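Local coordinates for ATP:cob(I)alamin adenosyltransferase (Salmonella enterica subsp. enterica serovar Livingstone, PDB 5CX7), which binds heme through its C-terminal domain and probably, as the full-length enzyme, converts cob(I)alamin to adenosylcobalamin, the cofactor for propanediol dehydratase, at residues Pro34-Ile39 with Thr49-Asp54; Arg22-Arg27 with Met131-Thr136; Pro64-Thr69 with Gly121-Ser126. All blocks are in the same frame, centred on the assembly; numbering follows the deposited sequence.

From the N terminus the chain enters helix 14-31, turns into the hairpin of strands 36-41 and 46-51, and passes through helix 59-72. It then reaches strands 107-112 and 115-123 and comes to helix 127-139, the last helix. Interaction 1 closes the short hairpin loop, and interaction 3 closes a longer one between helix 59-72 and strand 115-123; the two follow in series. Interaction 2 pairs the first helix with the last, so both are nested inside its loop of 103 residues. Strands 36-41 and 115-123 are sheet neighbours, which joins interactions 1 and 3, while Ile122 touches Ala24, Ile133 and Ala134 of interaction 2. Interactions 1 and 2 both reach the heme.

Interaction 1 of 3, residues Pro34-Ile39 with Thr49-Asp54; sequences PVVVSI and TWRMPD. With HEM (protoporphyrin IX containing Fe), chain B.
Val37 and Trp50 form the hydrogen-bonded pair at the centre of this contact. Val37 N donates a hydrogen bond to Trp50 O at 2.9 Å and Trp50 N one of equal length to Val37 O, both donors lying in the carbonyl planes. The axes of strands 36-39 and 49-51 are 4.7 Å apart and run at 178°, almost exactly antiparallel. Beyond the strand ends the pairing changes character at Met52. Its backbone N still donates to Val35 O, but Val35 N turns to the thioether, where a regular hydrogen-bonded pair would offer Met52 O. Followed outward from the backbone, Met52 CB and CG both rest near Val35 O, and CG is anti to the carbonyl carbon (chi1 -62°), which carries the chain along Val35. Met52 SD then takes a weak but nearly straight bond from Val35 N (3.5 Å, 174°) and touches Val35 CG2, and the bend at the last torsion leaves Met52 CE 4.0 Å from Pro34 CA. The element is a beta hairpin at one side of the four-stranded antiparallel sheet of a GAF-clan, HbpS-like domain. Thr49 and Trp50 also pair antiparallel with a strand of a second subunit, so the sheet continues across the interface. Val36 sits with Thr49 and Arg51 on one face of the hairpin: its CG1 faces Thr49 CG2 and its CG2 lies against Arg51 CG. Val37 and Trp50 occupy the other face, where the indole leads off to the heme. There HEM CMC lies 3.8 Å above the indole plane, over the ring centre, as in a CH-pi contact, while the vinyl carbon HEM CBB comes to 3.4 Å from Trp50 CE3. At the hairpin's open end, Pro34 CB makes a tight contact with Pro53 O at 3.1 Å.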
loop_
_atom_site.group_PDB
_atom_site.type_symbol
_atom_site.label_atom_id
_atom_site.label_comp_id
_atom_site.label_asym_id
_atom_site.label_seq_id
_atom_site.Cartn_x
_atom_site.Cartn_y
_atom_site.Cartn_z
ATOM N N PRO E 34 18.038 1.477 -24.675
ATOM C CA PRO E 34 17.187 2.510 -24.114
ATOM C C PRO E 34 17.065 2.441 -22.600
ATOM O O PRO E 34 16.850 1.364 -22.062
ATOM C CB PRO E 34 15.823 2.230 -24.767
ATOM C CG PRO E 34 15.828 0.807 -25.139
ATOM C CD PRO E 34 17.255 0.365 -25.277
ATOM N N VAL E 35 17.246 3.579 -21.935
ATOM C CA VAL E 35 17.199 3.650 -20.483
ATOM C C VAL E 35 16.216 4.686 -19.995
ATOM O O VAL E 35 15.752 5.551 -20.740
ATOM C CB VAL E 35 18.594 3.880 -19.840
ATOM C CG1 VAL E 35 19.554 2.742 -20.207
ATOM C CG2 VAL E 35 19.183 5.245 -20.229
ATOM N N VAL E 36 15.945 4.598 -18.679
ATOM C CA VAL E 36 15.387 5.647 -17.964
ATOM C C VAL E 36 16.498 6.296 -17.116
ATOM O O VAL E 36 17.299 5.610 -16.505
ATOM C CB VAL E 36 14.232 5.158 -16.997
ATOM C CG1 VAL E 36 13.707 6.305 -16.121
ATOM C CG2 VAL E 36 13.112 4.552 -17.763
ATOM N N VAL E 37 16.489 7.626 -17.091
ATOM C CA VAL E 37 17.450 8.480 -16.349
ATOM C C VAL E 37 16.706 9.214 -15.307
ATOM O O VAL E 37 15.640 9.771 -15.586
ATOM C CB VAL E 37 18.086 9.591 -17.251
ATOM C CG1 VAL E 37 19.080 10.426 -16.496
ATOM C CG2 VAL E 37 18.711 8.974 -18.481
ATOM N N SER E 38 17.209 9.189 -14.100
ATOM C CA SER E 38 16.559 9.858 -13.047
ATOM C C SER E 38 17.576 10.581 -12.201
ATOM O O SER E 38 18.619 10.048 -11.870
ATOM C CB SER E 38 15.749 8.859 -12.149
ATOM O OG SER E 38 15.295 9.521 -10.940
ATOM N N ILE E 39 17.232 11.787 -11.831
ATOM C CA ILE E 39 18.063 12.620 -10.942
ATOM C C ILE E 39 17.150 13.027 -9.767
ATOM O O ILE E 39 16.093 13.556 -9.977
ATOM C CB ILE E 39 18.622 13.864 -11.624
ATOM C CG1 ILE E 39 19.420 13.463 -12.885
ATOM C CG2 ILE E 39 19.527 14.628 -10.684
ATOM C CD1 ILE E 39 19.801 14.610 -13.776
ATOM N N THR E 49 13.340 13.275 -14.699
ATOM C CA THR E 49 13.208 11.953 -15.209
ATOM C C THR E 49 13.149 12.067 -16.717
ATOM O O THR E 49 12.437 12.893 -17.242
ATOM C CB THR E 49 11.900 11.236 -14.694
ATOM O OG1 THR E 49 11.975 11.148 -13.286
ATOM C CG2 THR E 49 11.823 9.791 -15.212
ATOM N N TRP E 50 13.774 11.129 -17.398
ATOM C CA TRP E 50 13.685 11.009 -18.854
ATOM C C TRP E 50 13.705 9.585 -19.287
ATOM O O TRP E 50 14.571 8.812 -18.938
ATOM C CB TRP E 50 14.903 11.731 -19.510
ATOM C CG TRP E 50 14.767 11.785 -20.983
ATOM C CD1 TRP E 50 15.046 10.787 -21.870
ATOM C CD2 TRP E 50 14.194 12.837 -21.744
ATOM N NE1 TRP E 50 14.755 11.191 -23.153
ATOM C CE2 TRP E 50 14.223 12.444 -23.101
ATOM C CE3 TRP E 50 13.700 14.104 -21.422
ATOM C CZ2 TRP E 50 13.776 13.265 -24.123
ATOM C CZ3 TRP E 50 13.274 14.941 -22.471
ATOM C CH2 TRP E 50 13.280 14.510 -23.769
ATOM N N ARG E 51 12.673 9.168 -20.031
ATOM C CA ARG E 51 12.572 7.816 -20.504
ATOM C C ARG E 51 12.785 7.750 -21.983
ATOM O O ARG E 51 12.048 8.366 -22.740
ATOM C CB ARG E 51 11.186 7.207 -20.232
ATOM C CG ARG E 51 10.976 5.821 -20.824
ATOM C CD ARG E 51 9.621 5.182 -20.421
ATOM N NE ARG E 51 9.549 3.811 -20.942
ATOM C CZ ARG E 51 9.084 3.424 -22.128
ATOM N NH1 ARG E 51 8.546 4.284 -22.992
ATOM N NH2 ARG E 51 9.108 2.122 -22.446
ATOM N N MET E 52 13.707 6.932 -22.382
ATOM C CA MET E 52 13.974 6.689 -23.819
ATOM C C MET E 52 12.980 5.686 -24.366
ATOM O O MET E 52 12.519 4.775 -23.629
ATOM C CB MET E 52 15.387 6.200 -24.038
ATOM C CG MET E 52 16.441 7.175 -23.612
ATOM S SD MET E 52 18.104 6.529 -23.632
ATOM C CE MET E 52 18.284 6.182 -25.408
ATOM N N PRO E 53 12.601 5.856 -25.645
ATOM C CA PRO E 53 11.623 4.925 -26.212
ATOM C C PRO E 53 12.051 3.463 -26.072
ATOM O O PRO E 53 13.215 3.140 -26.207
ATOM C CB PRO E 53 11.535 5.343 -27.703
ATOM C CG PRO E 53 12.034 6.723 -27.748
ATOM C CD PRO E 53 13.056 6.873 -26.633
ATOM N N ASP E 54 11.081 2.604 -25.738
ATOM C CA ASP E 54 11.274 1.170 -25.568
ATOM C C ASP E 54 12.137 0.748 -24.385
ATOM O O ASP E 54 12.454 -0.437 -24.272
ATOM C CB ASP E 54 11.821 0.496 -26.834
ATOM C CG ASP E 54 10.936 0.695 -28.033
ATOM O OD1 ASP E 54 9.719 0.520 -27.908
ATOM O OD2 ASP E 54 11.485 1.018 -29.116
HETATM C CHA HEM B . 19.058 22.978 -25.230
HETATM C CHB HEM B . 15.808 22.465 -21.642
HETATM C CHC HEM B . 16.521 17.703 -22.060
HETATM C CHD HEM B . 19.386 18.273 -25.880
HETATM C C1A HEM B . 18.179 23.202 -24.220
HETATM C C2A HEM B . 17.879 24.476 -23.716
HETATM C C3A HEM B . 16.971 24.327 -22.704
HETATM C C4A HEM B . 16.666 22.975 -22.575
HETATM C CMA HEM B . 16.377 25.430 -21.843
HETATM C CAA HEM B . 18.480 25.805 -24.159
HETATM C CBA HEM B . 19.604 26.117 -23.137
HETATM C CGA HEM B . 20.798 26.828 -23.724
HETATM O O1A HEM B . 20.922 28.066 -23.530
HETATM O O2A HEM B . 21.655 26.171 -24.375
HETATM C C1B HEM B . 15.696 21.104 -21.448
HETATM C C2B HEM B . 14.905 20.529 -20.452
HETATM C C3B HEM B . 15.096 19.184 -20.559
HETATM C C4B HEM B . 16.067 18.950 -21.656
HETATM C CMB HEM B . 14.030 21.337 -19.485
HETATM C CAB HEM B . 14.393 18.222 -19.687
HETATM C CBB HEM B . 14.453 16.911 -19.704
HETATM C C1C HEM B . 17.373 17.424 -23.114
HETATM C C2C HEM B . 17.782 16.112 -23.500
HETATM C C3C HEM B . 18.609 16.294 -24.621
HETATM C C4C HEM B . 18.673 17.711 -24.859
HETATM C CMC HEM B . 17.392 14.783 -22.829
HETATM C CAC HEM B . 19.350 15.322 -25.493
HETATM C CBC HEM B . 19.352 14.017 -25.390
HETATM C C1D HEM B . 19.493 19.643 -25.968
HETATM C C2D HEM B . 20.347 20.170 -27.037
HETATM C C3D HEM B . 20.299 21.508 -26.871
HETATM C C4D HEM B . 19.383 21.749 -25.719
HETATM C CMD HEM B . 21.094 19.352 -28.079
HETATM C CAD HEM B . 21.003 22.544 -27.754
HETATM C CBD HEM B . 22.532 22.533 -27.665
HETATM C CGD HEM B . 23.099 23.752 -26.971
HETATM O O1D HEM B . 24.038 24.425 -27.514
HETATM O O2D HEM B . 22.657 24.063 -25.835
HETATM N NA HEM B . 17.436 22.277 -23.480
HETATM N NB HEM B . 16.344 20.154 -22.119
HETATM N NC HEM B . 17.966 18.371 -23.907
HETATM N ND HEM B . 18.939 20.617 -25.192
HETATM FE FE HEM B . 17.703 20.421 -23.691
#

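Interaction 2 of 3, residues Arg22-Arg27 with Met131-Thr136; sequences RAAVER and MDIAQT. With HEM (protoporphyrin IX containing Fe), chain B.
Asp132 and Arg27 make the polar tie between two helices whose short axes approach to 8.3 Å at 141°. The carboxylate is gripped side-on: Arg27 NE donates to Asp132 OD1 at 2.9 Å and Arg27 NH2 to Asp132 OD2 at 2.8 Å, the latter on the syn lone pair. The two planes are turned 38° apart, so the fork is not flat. A bend at chi2 (54°) swings the guanidinium across to the neighbouring helix, and its NH1 donates to Gln30 OE1. Next, Ile133 lies on the more apolar side: Ile133 CG2 rests 3.9 Å from Ala24 CB and borders Ala24 O, while CG1 meets Arg27 CG. One turn on, Thr136 crosses the arginine chain at about a right angle, its OG1 3.6 Å from Arg27 CG. That hydroxyl donates to Asp132 O from the opposite face to Thr136 N, so two bonds hold the carbonyl. On the other flank of helix 22-27, Arg22 lays a guanidinium face over HEM CMD and pairs with Glu26, a likely magnesium ligand. Two charge-assisted bonds tie the first helix to the last beside their apolar seam and, with the NH1 bond, probably restrict rotation of the Arg27 guanidinium.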
loop_
_atom_site.group_PDB
_atom_site.type_symbol
_atom_site.label_atom_id
_atom_site.label_comp_id
_atom_site.label_asym_id
_atom_site.label_seq_id
_atom_site.Cartn_x
_atom_site.Cartn_y
_atom_site.Cartn_z
ATOM N N ARG E 22 21.392 14.862 -20.762
ATOM C CA ARG E 22 21.896 14.715 -22.110
ATOM C C ARG E 22 23.011 13.724 -22.266
ATOM O O ARG E 22 22.985 12.955 -23.189
ATOM C CB ARG E 22 22.353 16.053 -22.559
ATOM C CG ARG E 22 22.774 16.162 -23.979
ATOM C CD ARG E 22 22.992 17.598 -24.480
ATOM N NE ARG E 22 23.502 17.415 -25.830
ATOM C CZ ARG E 22 24.002 18.388 -26.595
ATOM N NH1 ARG E 22 24.018 19.652 -26.186
ATOM N NH2 ARG E 22 24.497 18.079 -27.769
ATOM N N ALA E 23 24.042 13.807 -21.431
ATOM C CA ALA E 23 25.173 12.892 -21.531
ATOM C C ALA E 23 24.739 11.464 -21.263
ATOM O O ALA E 23 25.254 10.548 -21.917
ATOM C CB ALA E 23 26.268 13.266 -20.564
ATOM N N ALA E 24 23.797 11.247 -20.326
ATOM C CA ALA E 24 23.331 9.895 -20.073
ATOM C C ALA E 24 22.636 9.364 -21.301
ATOM O O ALA E 24 22.886 8.232 -21.743
ATOM C CB ALA E 24 22.376 9.830 -18.852
ATOM N N VAL E 25 21.724 10.130 -21.867
ATOM C CA VAL E 25 20.982 9.687 -23.050
ATOM C C VAL E 25 21.919 9.443 -24.243
ATOM O O VAL E 25 21.801 8.430 -24.956
ATOM C CB VAL E 25 19.905 10.713 -23.415
ATOM C CG1 VAL E 25 19.293 10.482 -24.803
ATOM C CG2 VAL E 25 18.784 10.712 -22.388
ATOM N N GLU E 26 22.863 10.369 -24.472
ATOM C CA GLU E 26 23.866 10.186 -25.547
ATOM C C GLU E 26 24.652 8.866 -25.384
ATOM O O GLU E 26 24.855 8.131 -26.349
ATOM C CB GLU E 26 24.810 11.399 -25.639
ATOM C CG GLU E 26 24.068 12.584 -26.274
ATOM C CD GLU E 26 24.884 13.877 -26.311
ATOM O OE1 GLU E 26 26.046 13.883 -25.806
ATOM O OE2 GLU E 26 24.350 14.894 -26.812
ATOM N N ARG E 27 25.129 8.594 -24.185
ATOM C CA ARG E 27 25.851 7.378 -23.927
ATOM C C ARG E 27 24.978 6.122 -24.128
ATOM O O ARG E 27 25.439 5.124 -24.723
ATOM C CB ARG E 27 26.459 7.378 -22.498
ATOM C CG ARG E 27 27.307 6.175 -22.161
ATOM C CD ARG E 27 28.411 5.991 -23.241
ATOM N NE ARG E 27 29.248 4.869 -22.889
ATOM C CZ ARG E 27 30.049 4.214 -23.741
ATOM N NH1 ARG E 27 30.142 4.582 -25.017
ATOM N NH2 ARG E 27 30.753 3.130 -23.316
ATOM N N MET E 131 25.772 1.286 -15.085
ATOM C CA MET E 131 26.869 1.925 -14.432
ATOM C C MET E 131 27.688 2.771 -15.433
ATOM O O MET E 131 28.174 3.841 -15.086
ATOM C CB MET E 131 27.740 0.918 -13.710
ATOM C CG MET E 131 27.017 0.286 -12.460
ATOM S SD MET E 131 27.863 -1.083 -11.754
ATOM C CE MET E 131 29.227 -0.199 -11.019
ATOM N N ASP E 132 27.993 2.215 -16.567
ATOM C CA ASP E 132 28.743 2.932 -17.627
ATOM C C ASP E 132 28.063 4.203 -18.000
ATOM O O ASP E 132 28.688 5.290 -18.038
ATOM C CB ASP E 132 28.868 1.990 -18.821
ATOM C CG ASP E 132 29.642 2.611 -20.047
ATOM O OD1 ASP E 132 29.636 3.822 -20.218
ATOM O OD2 ASP E 132 30.032 1.827 -20.905
ATOM N N ILE E 133 26.776 4.119 -18.286
ATOM C CA ILE E 133 25.980 5.313 -18.588
ATOM C C ILE E 133 25.994 6.368 -17.478
ATOM O O ILE E 133 26.248 7.518 -17.767
ATOM C CB ILE E 133 24.548 4.937 -18.955
ATOM C CG1 ILE E 133 24.527 4.101 -20.276
ATOM C CG2 ILE E 133 23.649 6.140 -19.100
ATOM C CD1 ILE E 133 23.295 3.238 -20.449
ATOM N N ALA E 134 25.793 5.920 -16.239
ATOM C CA ALA E 134 25.822 6.795 -15.108
ATOM C C ALA E 134 27.201 7.465 -14.954
ATOM O O ALA E 134 27.273 8.658 -14.753
ATOM C CB ALA E 134 25.466 6.027 -13.845
ATOM N N GLN E 135 28.250 6.689 -15.019
ATOM C CA GLN E 135 29.622 7.223 -14.885
ATOM C C GLN E 135 29.975 8.214 -15.983
ATOM O O GLN E 135 30.582 9.241 -15.723
ATOM C CB GLN E 135 30.653 6.100 -14.880
ATOM C CG GLN E 135 30.649 5.249 -13.620
ATOM C CD GLN E 135 31.246 3.856 -13.888
ATOM O OE1 GLN E 135 31.857 3.627 -14.897
ATOM N NE2 GLN E 135 31.031 2.928 -12.971
ATOM N N THR E 136 29.571 7.907 -17.190
ATOM C CA THR E 136 29.788 8.803 -18.342
ATOM C C THR E 136 29.081 10.124 -18.112
ATOM O O THR E 136 29.636 11.175 -18.409
ATOM C CB THR E 136 29.308 8.124 -19.664
ATOM O OG1 THR E 136 29.993 6.896 -19.824
ATOM C CG2 THR E 136 29.571 9.011 -20.902
HETATM C CHA HEM B . 19.058 22.978 -25.230
HETATM C CHB HEM B . 15.808 22.465 -21.642
HETATM C CHC HEM B . 16.521 17.703 -22.060
HETATM C CHD HEM B . 19.386 18.273 -25.880
HETATM C C1A HEM B . 18.179 23.202 -24.220
HETATM C C2A HEM B . 17.879 24.476 -23.716
HETATM C C3A HEM B . 16.971 24.327 -22.704
HETATM C C4A HEM B . 16.666 22.975 -22.575
HETATM C CMA HEM B . 16.377 25.430 -21.843
HETATM C CAA HEM B . 18.480 25.805 -24.159
HETATM C CBA HEM B . 19.604 26.117 -23.137
HETATM C CGA HEM B . 20.798 26.828 -23.724
HETATM O O1A HEM B . 20.922 28.066 -23.530
HETATM O O2A HEM B . 21.655 26.171 -24.375
HETATM C C1B HEM B . 15.696 21.104 -21.448
HETATM C C2B HEM B . 14.905 20.529 -20.452
HETATM C C3B HEM B . 15.096 19.184 -20.559
HETATM C C4B HEM B . 16.067 18.950 -21.656
HETATM C CMB HEM B . 14.030 21.337 -19.485
HETATM C CAB HEM B . 14.393 18.222 -19.687
HETATM C CBB HEM B . 14.453 16.911 -19.704
HETATM C C1C HEM B . 17.373 17.424 -23.114
HETATM C C2C HEM B . 17.782 16.112 -23.500
HETATM C C3C HEM B . 18.609 16.294 -24.621
HETATM C C4C HEM B . 18.673 17.711 -24.859
HETATM C CMC HEM B . 17.392 14.783 -22.829
HETATM C CAC HEM B . 19.350 15.322 -25.493
HETATM C CBC HEM B . 19.352 14.017 -25.390
HETATM C C1D HEM B . 19.493 19.643 -25.968
HETATM C C2D HEM B . 20.347 20.170 -27.037
HETATM C C3D HEM B . 20.299 21.508 -26.871
HETATM C C4D HEM B . 19.383 21.749 -25.719
HETATM C CMD HEM B . 21.094 19.352 -28.079
HETATM C CAD HEM B . 21.003 22.544 -27.754
HETATM C CBD HEM B . 22.532 22.533 -27.665
HETATM C CGD HEM B . 23.099 23.752 -26.971
HETATM O O1D HEM B . 24.038 24.425 -27.514
HETATM O O2D HEM B . 22.657 24.063 -25.835
HETATM N NA HEM B . 17.436 22.277 -23.480
HETATM N NB HEM B . 16.344 20.154 -22.119
HETATM N NC HEM B . 17.966 18.371 -23.907
HETATM N ND HEM B . 18.939 20.617 -25.192
HETATM FE FE HEM B . 17.703 20.421 -23.691
#

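Interaction 3 of 3, residues Pro64-Thr69 with Gly121-Ser126; sequences PKKAWT and GISGGS. With GOL (glycerol), chain C.
Ala67 and Gly121 bring helix 64-69 and strand 121-123 together, their CA atoms 4.2 Å apart and the segment axes 6.2 Å apart at 150°. Gly121 carries no side chain, and the helix backbone at Ala67 N takes up the place of one, hence the close approach: Ala67 CB lies 3.6 Å from Gly121 N, and Lys66 CB faces Gly121 CA. Lys66, extended beyond CG, then runs along the strand until NZ meets Ile122 O at 2.9 Å in the carbonyl plane. Asp130 OD2, in a salt bridge, and Gly105 O also surround Lys66 NZ, which lies 2.7 Å from O1 of a glycerol, probably from the crystallisation liquor. Four oxygens thus probably share three protons, and the Asp130 carboxylate probably balances the buried charge. On the turn after the strand, glycerol O2 accepts from Gly124 N at 3.0 Å and donates to Gly125 O at 2.7 Å. Gly124 takes a positive phi (140°) that suits glycine, and Ser126 then caps the next helix. Ile122 points the other way, onto Ile133 and Ala134. Helix 59-72 covers one face of the antiparallel sheet and helices 14-31 and 127-139 the other, the alpha/beta/alpha layering of this HbpS-like, GAF-clan domain.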
loop_
_atom_site.group_PDB
_atom_site.type_symbol
_atom_site.label_atom_id
_atom_site.label_comp_id
_atom_site.label_asym_id
_atom_site.label_seq_id
_atom_site.Cartn_x
_atom_site.Cartn_y
_atom_site.Cartn_z
ATOM N N PRO E 64 14.467 5.788 -10.676
ATOM C CA PRO E 64 14.305 6.758 -9.599
ATOM C C PRO E 64 14.660 6.162 -8.265
ATOM O O PRO E 64 15.203 6.869 -7.373
ATOM C CB PRO E 64 12.822 7.138 -9.644
ATOM C CG PRO E 64 12.348 6.651 -11.001
ATOM C CD PRO E 64 13.247 5.621 -11.498
ATOM N N LYS E 65 14.355 4.898 -8.081
ATOM C CA LYS E 65 14.795 4.220 -6.824
ATOM C C LYS E 65 16.293 4.197 -6.636
ATOM O O LYS E 65 16.805 4.347 -5.514
ATOM C CB LYS E 65 14.204 2.807 -6.720
ATOM C CG LYS E 65 12.674 2.887 -6.443
ATOM C CD LYS E 65 12.084 1.521 -6.366
ATOM C CE LYS E 65 10.629 1.668 -5.753
ATOM N NZ LYS E 65 10.058 0.344 -5.516
ATOM N N LYS E 66 17.017 3.876 -7.694
ATOM C CA LYS E 66 18.486 3.949 -7.580
ATOM C C LYS E 66 18.993 5.291 -7.164
ATOM O O LYS E 66 19.950 5.428 -6.377
ATOM C CB LYS E 66 19.148 3.489 -8.875
ATOM C CG LYS E 66 19.037 2.035 -9.176
ATOM C CD LYS E 66 19.819 1.674 -10.471
ATOM C CE LYS E 66 19.393 0.311 -11.002
ATOM N NZ LYS E 66 20.082 -0.043 -12.270
ATOM N N ALA E 67 18.430 6.340 -7.767
ATOM C CA ALA E 67 18.846 7.684 -7.497
ATOM C C ALA E 67 18.550 8.054 -6.077
ATOM O O ALA E 67 19.414 8.625 -5.347
ATOM C CB ALA E 67 18.167 8.638 -8.439
ATOM N N TRP E 68 17.327 7.671 -5.634
ATOM C CA TRP E 68 16.947 7.925 -4.251
ATOM C C TRP E 68 17.819 7.162 -3.234
ATOM O O TRP E 68 18.242 7.751 -2.224
ATOM C CB TRP E 68 15.474 7.522 -4.023
ATOM C CG TRP E 68 15.008 7.907 -2.671
ATOM C CD1 TRP E 68 14.466 9.072 -2.307
ATOM C CD2 TRP E 68 14.955 7.073 -1.525
ATOM N NE1 TRP E 68 14.097 9.064 -0.969
ATOM C CE2 TRP E 68 14.374 7.850 -0.459
ATOM C CE3 TRP E 68 15.322 5.759 -1.267
ATOM C CZ2 TRP E 68 14.142 7.338 0.799
ATOM C CZ3 TRP E 68 15.185 5.283 0.052
ATOM C CH2 TRP E 68 14.554 6.051 1.029
ATOM N N THR E 69 18.108 5.900 -3.531
ATOM C CA THR E 69 18.966 5.087 -2.674
ATOM C C THR E 69 20.333 5.759 -2.441
ATOM O O THR E 69 20.870 5.725 -1.347
ATOM C CB THR E 69 19.174 3.705 -3.316
ATOM O OG1 THR E 69 17.923 3.013 -3.474
ATOM C CG2 THR E 69 20.069 2.850 -2.496
ATOM N N GLY E 121 20.387 7.987 -11.154
ATOM C CA GLY E 121 20.049 6.609 -11.377
ATOM C C GLY E 121 19.708 6.264 -12.801
ATOM O O GLY E 121 19.038 7.015 -13.495
ATOM N N ILE E 122 20.246 5.136 -13.253
ATOM C CA ILE E 122 20.049 4.632 -14.599
ATOM C C ILE E 122 19.570 3.202 -14.547
ATOM O O ILE E 122 20.109 2.408 -13.809
ATOM C CB ILE E 122 21.389 4.582 -15.420
ATOM C CG1 ILE E 122 22.075 5.986 -15.446
ATOM C CG2 ILE E 122 21.125 4.081 -16.810
ATOM C CD1 ILE E 122 21.281 7.087 -16.186
ATOM N N SER E 123 18.566 2.900 -15.358
ATOM C CA SER E 123 18.121 1.568 -15.496
ATOM C C SER E 123 17.654 1.326 -16.897
ATOM O O SER E 123 17.075 2.193 -17.557
ATOM C CB SER E 123 16.928 1.248 -14.501
ATOM O OG SER E 123 16.549 -0.131 -14.653
ATOM N N GLY E 124 17.820 0.091 -17.335
ATOM C CA GLY E 124 17.371 -0.329 -18.669
ATOM C C GLY E 124 18.292 -1.254 -19.408
ATOM O O GLY E 124 17.854 -2.049 -20.273
ATOM N N GLY E 125 19.568 -1.193 -19.069
ATOM C CA GLY E 125 20.545 -2.142 -19.592
ATOM C C GLY E 125 20.950 -3.193 -18.594
ATOM O O GLY E 125 20.191 -3.536 -17.662
ATOM N N SER E 126 22.077 -3.841 -18.865
ATOM C CA SER E 126 22.673 -4.730 -17.884
ATOM C C SER E 126 23.079 -3.801 -16.761
ATOM O O SER E 126 23.232 -2.597 -17.012
ATOM C CB SER E 126 23.889 -5.519 -18.488
ATOM O OG SER E 126 24.874 -4.569 -18.889
HETATM C C1 GOL C . 18.564 -2.833 -14.072
HETATM O O1 GOL C . 18.464 -1.455 -13.958
HETATM C C2 GOL C . 17.745 -3.410 -15.229
HETATM O O2 GOL C . 17.898 -2.752 -16.487
HETATM C C3 GOL C . 18.354 -4.804 -15.245
HETATM O O3 GOL C . 18.021 -5.433 -16.404
#